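Local coordinates for protein 3-dehydroquinate dehydratase (Geobacillus kaustophilus, PDB 2YR1) that probably catalyses, as a type I dehydroquinase, the cis-dehydration of 3-dehydroquinate to 3-dehydroshikimate, the third step of chorismate biosynthesis, at residues A[58-63]-A[94-99]; A[168-173]-A[199-204]. All blocks are in the same frame, centred on the assembly; numbering follows the deposited sequence.

Both interactions belong to one TIM barrel, but they lie at different depths, their centres 28 Å apart, with no element in common. Interaction 1 (58-63 with 94-99) is a surface contact in which two loops, leading into helices 62-75 and 99-112, touch mainly through side chains, with no hydrogen bond between them; isoleucine, leucine and proline meet there, beside an exposed carboxylate. Interaction 2 (168-173 with 199-204) is buried, bringing together the starts of the neighbouring parallel strands 172-177 and 203-207. Here the backbones are bonded, and apolar side chains pack on both faces, A173 and L203 against helix 155-167, I172 and I204 inside the barrel. It also lies close to K174, the predicted Schiff-base lysine.

Interaction 1 (A[58-63]-A[94-99]); sequences AIDDQE and PIPLNE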
loop_
_atom_site.group_PDB
_atom_site.type_symbol
_atom_site.label_atom_id
_atom_site.label_comp_id
_atom_site.label_asym_id
_atom_site.label_seq_id
_atom_site.Cartn_x
_atom_site.Cartn_y
_atom_site.Cartn_z
ATOM N N ALA A 58 26.892 -0.200 -28.311
ATOM C CA ALA A 58 27.029 -0.846 -29.620
ATOM C C ALA A 58 25.731 -1.435 -30.172
ATOM O O ALA A 58 25.739 -2.530 -30.745
ATOM C CB ALA A 58 28.086 -1.942 -29.555
ATOM N N ILE A 59 24.620 -0.727 -30.009
ATOM C CA ILE A 59 23.356 -1.241 -30.527
ATOM C C ILE A 59 23.351 -1.168 -32.050
ATOM O O ILE A 59 22.498 -1.771 -32.702
ATOM C CB ILE A 59 22.150 -0.439 -30.015
ATOM C CG1 ILE A 59 22.412 1.050 -30.189
ATOM C CG2 ILE A 59 21.870 -0.783 -28.573
ATOM C CD1 ILE A 59 21.200 1.887 -29.969
ATOM N N ASP A 60 24.306 -0.421 -32.600
ATOM C CA ASP A 60 24.426 -0.257 -34.039
ATOM C C ASP A 60 24.958 -1.535 -34.654
ATOM O O ASP A 60 25.050 -1.648 -35.877
ATOM C CB ASP A 60 25.393 0.878 -34.388
ATOM C CG ASP A 60 24.901 2.249 -33.946
ATOM O OD1 ASP A 60 23.672 2.480 -33.948
ATOM O OD2 ASP A 60 25.756 3.104 -33.623
ATOM N N ASP A 61 25.315 -2.497 -33.808
ATOM C CA ASP A 61 25.860 -3.753 -34.291
ATOM C C ASP A 61 24.992 -4.945 -33.917
ATOM O O ASP A 61 25.077 -5.462 -32.801
ATOM C CB ASP A 61 27.272 -3.949 -33.741
ATOM C CG ASP A 61 28.129 -4.817 -34.643
ATOM O OD1 ASP A 61 27.660 -5.911 -35.030
ATOM O OD2 ASP A 61 29.270 -4.405 -34.963
ATOM N N GLN A 62 24.164 -5.388 -34.858
ATOM C CA GLN A 62 23.279 -6.511 -34.598
ATOM C C GLN A 62 24.026 -7.755 -34.145
ATOM O O GLN A 62 23.566 -8.460 -33.243
ATOM C CB GLN A 62 22.443 -6.844 -35.841
ATOM C CG GLN A 62 21.331 -5.854 -36.113
ATOM C CD GLN A 62 20.308 -6.359 -37.118
ATOM O OE1 GLN A 62 19.322 -5.684 -37.390
ATOM N NE2 GLN A 62 20.539 -7.544 -37.671
ATOM N N GLU A 63 25.176 -8.026 -34.757
ATOM C CA GLU A 63 25.951 -9.214 -34.404
ATOM C C GLU A 63 26.358 -9.147 -32.943
ATOM O O GLU A 63 26.379 -10.168 -32.247
ATOM C CB GLU A 63 27.210 -9.331 -35.281
ATOM C CG GLU A 63 27.838 -10.730 -35.295
ATOM C CD GLU A 63 29.208 -10.772 -35.973
ATOM O OE1 GLU A 63 29.355 -10.220 -37.091
ATOM O OE2 GLU A 63 30.140 -11.364 -35.382
ATOM N N PRO A 94 20.308 7.631 -24.684
ATOM C CA PRO A 94 20.512 8.165 -26.040
ATOM C C PRO A 94 20.819 7.000 -26.975
ATOM O O PRO A 94 21.660 6.147 -26.663
ATOM C CB PRO A 94 21.705 9.102 -25.867
ATOM C CG PRO A 94 22.528 8.373 -24.848
ATOM C CD PRO A 94 21.474 7.944 -23.831
ATOM N N ILE A 95 20.146 6.985 -28.122
ATOM C CA ILE A 95 20.273 5.906 -29.099
ATOM C C ILE A 95 20.715 6.387 -30.496
ATOM O O ILE A 95 20.082 7.252 -31.092
ATOM C CB ILE A 95 18.918 5.158 -29.178
ATOM C CG1 ILE A 95 18.964 4.042 -30.208
ATOM C CG2 ILE A 95 17.804 6.137 -29.529
ATOM C CD1 ILE A 95 17.710 3.193 -30.210
ATOM N N PRO A 96 21.814 5.820 -31.025
ATOM C CA PRO A 96 22.378 6.159 -32.339
ATOM C C PRO A 96 21.603 5.713 -33.580
ATOM O O PRO A 96 21.727 6.334 -34.637
ATOM C CB PRO A 96 23.760 5.523 -32.286
ATOM C CG PRO A 96 23.521 4.293 -31.468
ATOM C CD PRO A 96 22.679 4.846 -30.332
ATOM N N LEU A 97 20.836 4.626 -33.472
ATOM C CA LEU A 97 20.065 4.128 -34.617
ATOM C C LEU A 97 18.634 4.613 -34.483
ATOM O O LEU A 97 18.138 4.753 -33.379
ATOM C CB LEU A 97 20.116 2.597 -34.667
ATOM C CG LEU A 97 19.442 1.803 -33.547
ATOM C CD1 LEU A 97 17.981 1.629 -33.889
ATOM C CD2 LEU A 97 20.102 0.442 -33.394
ATOM N N ASN A 98 17.965 4.877 -35.597
ATOM C CA ASN A 98 16.599 5.374 -35.511
ATOM C C ASN A 98 15.528 4.285 -35.540
ATOM O O ASN A 98 15.826 3.086 -35.501
ATOM C CB ASN A 98 16.337 6.424 -36.607
ATOM C CG ASN A 98 15.975 5.812 -37.952
ATOM O OD1 ASN A 98 14.857 5.329 -38.147
ATOM N ND2 ASN A 98 16.922 5.831 -38.889
ATOM N N GLU A 99 14.279 4.733 -35.588
ATOM C CA GLU A 99 13.097 3.878 -35.601
ATOM C C GLU A 99 13.198 2.542 -36.342
ATOM O O GLU A 99 13.098 1.473 -35.725
ATOM C CB GLU A 99 11.925 4.677 -36.164
ATOM C CG GLU A 99 10.662 3.872 -36.380
ATOM C CD GLU A 99 9.463 4.756 -36.664
ATOM O OE1 GLU A 99 9.385 5.355 -37.764
ATOM O OE2 GLU A 99 8.604 4.861 -35.769
#
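I59 reaches across to P96 and L97, joining two loops that each follow a strand of the TIM barrel and lead into helices 62-75 and 99-112. The apolar part gathers around I59, the buried residue of the group. Its CG1 lies 3.7 Å from P96 CG, against the proline ring, and its CD1 continues toward I95 and comes within 3.9 Å of L97 CD2. With chi1 at 48°, CG1 stands between the backbone N and the carbonyl carbon, which sends this longer branch across to the other loop. Isoleucine suits the place because it is long enough to span the gap, while L97 CD2 rests against I59 O at 3.3 Å and its side chain also touches V102 and L105.

No hydrogen bond crosses the contact. D60 lays its exposed carboxylate beside the P96 ring, CG to CG 3.5 Å, where an acid can keep contact with water. Within its own loop, A58 O accepts from D61 N to close a type I turn. Asparagine and aspartate suit N-cap positions: N98 OD1 caps A100 N, whereas D61 OD1 takes a weak, bent bond of 3.3 Å from E63 N, with an angle of 120° at the hydrogen.

Interaction 2 (A[168-173]-A[199-204]); sequences YGADIA and LAIPLI
I201 pushes its CD1 methyl into a hollow formed by A170 and A173, with A170 O at 3.4 Å from CD1 and A173 CB at 4.2 Å from it. Because chi1 is 63°, CG1 turns in between the backbone N and carbonyl carbon of I201 and carries this methyl over the start of the neighbouring strand. Alanine suits both sides of the hollow, its single methyl leaving room for the isoleucine's end. The carbonyl of D171 is the next bump: its O sits against I201 CB (3.3 Å) and equally against P202 CD (3.3 Å). In a continued parallel ladder an N-H would face this oxygen, but proline has none, and the regular pairing begins just beyond. A serine in place of I201 would probably leave the hollow between A170 and A173 partly unfilled and A170 O without the methyls packed on it.

Strands 172-177 and 203-207 are here joined as the two strands of a beta-alpha-beta unit of the TIM barrel, with helix 182-198 as the crossover. A173 pairs with L203: A173 N gives a nearly straight bond to P202 O (3.1 Å, 169°), and A173 O receives I204 N at 2.8 Å. On the helix side, A173 offers just a methyl, against which L203 CD1 packs at 3.9 Å, and both side chains lie against helix 155-167, touching A165 and M162 respectively. On the barrel's inner side the two isoleucines cross at a slant, I172 CG2 lying 3.5 Å from I204 CD1, with K174 close to I204.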
loop_
_atom_site.group_PDB
_atom_site.type_symbol
_atom_site.label_atom_id
_atom_site.label_comp_id
_atom_site.label_asym_id
_atom_site.label_seq_id
_atom_site.Cartn_x
_atom_site.Cartn_y
_atom_site.Cartn_z
ATOM N N TYR A 168 -4.390 -2.326 -29.854
ATOM C CA TYR A 168 -3.294 -2.560 -30.804
ATOM C C TYR A 168 -2.725 -3.975 -30.769
ATOM O O TYR A 168 -1.732 -4.265 -31.432
ATOM C CB TYR A 168 -2.154 -1.564 -30.574
ATOM C CG TYR A 168 -2.433 -0.164 -31.062
ATOM C CD1 TYR A 168 -2.335 0.926 -30.195
ATOM C CD2 TYR A 168 -2.754 0.086 -32.400
ATOM C CE1 TYR A 168 -2.545 2.223 -30.640
ATOM C CE2 TYR A 168 -2.969 1.393 -32.861
ATOM C CZ TYR A 168 -2.860 2.454 -31.969
ATOM O OH TYR A 168 -3.043 3.753 -32.400
ATOM N N GLY A 169 -3.331 -4.850 -29.975
ATOM C CA GLY A 169 -2.863 -6.218 -29.917
ATOM C C GLY A 169 -1.895 -6.569 -28.810
ATOM O O GLY A 169 -1.288 -7.638 -28.838
ATOM N N ALA A 170 -1.737 -5.689 -27.830
ATOM C CA ALA A 170 -0.825 -5.981 -26.734
ATOM C C ALA A 170 -1.197 -7.253 -25.974
ATOM O O ALA A 170 -2.379 -7.606 -25.848
ATOM C CB ALA A 170 -0.787 -4.799 -25.760
ATOM N N ASP A 171 -0.184 -7.949 -25.474
ATOM C CA ASP A 171 -0.415 -9.128 -24.664
ATOM C C ASP A 171 -0.437 -8.652 -23.214
ATOM O O ASP A 171 -1.053 -9.272 -22.341
ATOM C CB ASP A 171 0.696 -10.160 -24.854
ATOM C CG ASP A 171 0.620 -10.861 -26.215
ATOM O OD1 ASP A 171 -0.456 -11.397 -26.547
ATOM O OD2 ASP A 171 1.626 -10.867 -26.943
ATOM N N ILE A 172 0.253 -7.539 -22.981
ATOM C CA ILE A 172 0.343 -6.923 -21.663
ATOM C C ILE A 172 0.379 -5.420 -21.887
ATOM O O ILE A 172 1.092 -4.945 -22.762
ATOM C CB ILE A 172 1.646 -7.333 -20.928
ATOM C CG1 ILE A 172 1.658 -8.845 -20.711
ATOM C CG2 ILE A 172 1.774 -6.561 -19.622
ATOM C CD1 ILE A 172 2.843 -9.352 -19.911
ATOM N N ALA A 173 -0.403 -4.683 -21.101
ATOM C CA ALA A 173 -0.461 -3.229 -21.207
ATOM C C ALA A 173 0.332 -2.624 -20.059
ATOM O O ALA A 173 0.164 -3.034 -18.906
ATOM C CB ALA A 173 -1.903 -2.763 -21.131
ATOM N N LEU A 199 -10.092 -4.526 -19.286
ATOM C CA LEU A 199 -9.263 -5.305 -20.209
ATOM C C LEU A 199 -9.224 -6.808 -19.954
ATOM O O LEU A 199 -9.433 -7.273 -18.837
ATOM C CB LEU A 199 -7.820 -4.779 -20.216
ATOM C CG LEU A 199 -7.609 -3.270 -20.347
ATOM C CD1 LEU A 199 -6.209 -3.009 -20.861
ATOM C CD2 LEU A 199 -8.634 -2.668 -21.269
ATOM N N ALA A 200 -8.938 -7.575 -21.002
ATOM C CA ALA A 200 -8.873 -9.023 -20.859
ATOM C C ALA A 200 -7.435 -9.487 -20.649
ATOM O O ALA A 200 -7.203 -10.648 -20.302
ATOM C CB ALA A 200 -9.476 -9.706 -22.107
ATOM N N ILE A 201 -6.471 -8.582 -20.832
ATOM C CA ILE A 201 -5.050 -8.929 -20.702
ATOM C C ILE A 201 -4.422 -8.367 -19.410
ATOM O O ILE A 201 -4.996 -7.485 -18.774
ATOM C CB ILE A 201 -4.246 -8.381 -21.900
ATOM C CG1 ILE A 201 -4.314 -6.851 -21.896
ATOM C CG2 ILE A 201 -4.806 -8.932 -23.217
ATOM C CD1 ILE A 201 -3.425 -6.164 -22.963
ATOM N N PRO A 202 -3.254 -8.896 -19.007
ATOM C CA PRO A 202 -2.556 -8.434 -17.794
ATOM C C PRO A 202 -2.141 -6.968 -17.924
ATOM O O PRO A 202 -1.949 -6.463 -19.029
ATOM C CB PRO A 202 -1.337 -9.365 -17.710
ATOM C CG PRO A 202 -1.886 -10.660 -18.312
ATOM C CD PRO A 202 -2.636 -10.141 -19.524
ATOM N N LEU A 203 -1.979 -6.309 -16.783
ATOM C CA LEU A 203 -1.605 -4.904 -16.707
ATOM C C LEU A 203 -0.347 -4.734 -15.849
ATOM O O LEU A 203 -0.136 -5.476 -14.885
ATOM C CB LEU A 203 -2.739 -4.132 -16.029
ATOM C CG LEU A 203 -3.839 -3.378 -16.767
ATOM C CD1 LEU A 203 -4.101 -3.967 -18.131
ATOM C CD2 LEU A 203 -5.075 -3.372 -15.889
ATOM N N ILE A 204 0.486 -3.764 -16.206
ATOM C CA ILE A 204 1.684 -3.451 -15.416
ATOM C C ILE A 204 1.629 -1.968 -15.206
ATOM O O ILE A 204 1.698 -1.202 -16.170
ATOM C CB ILE A 204 3.000 -3.745 -16.141
ATOM C CG1 ILE A 204 3.080 -5.218 -16.528
ATOM C CG2 ILE A 204 4.201 -3.376 -15.237
ATOM C CD1 ILE A 204 4.296 -5.520 -17.408
#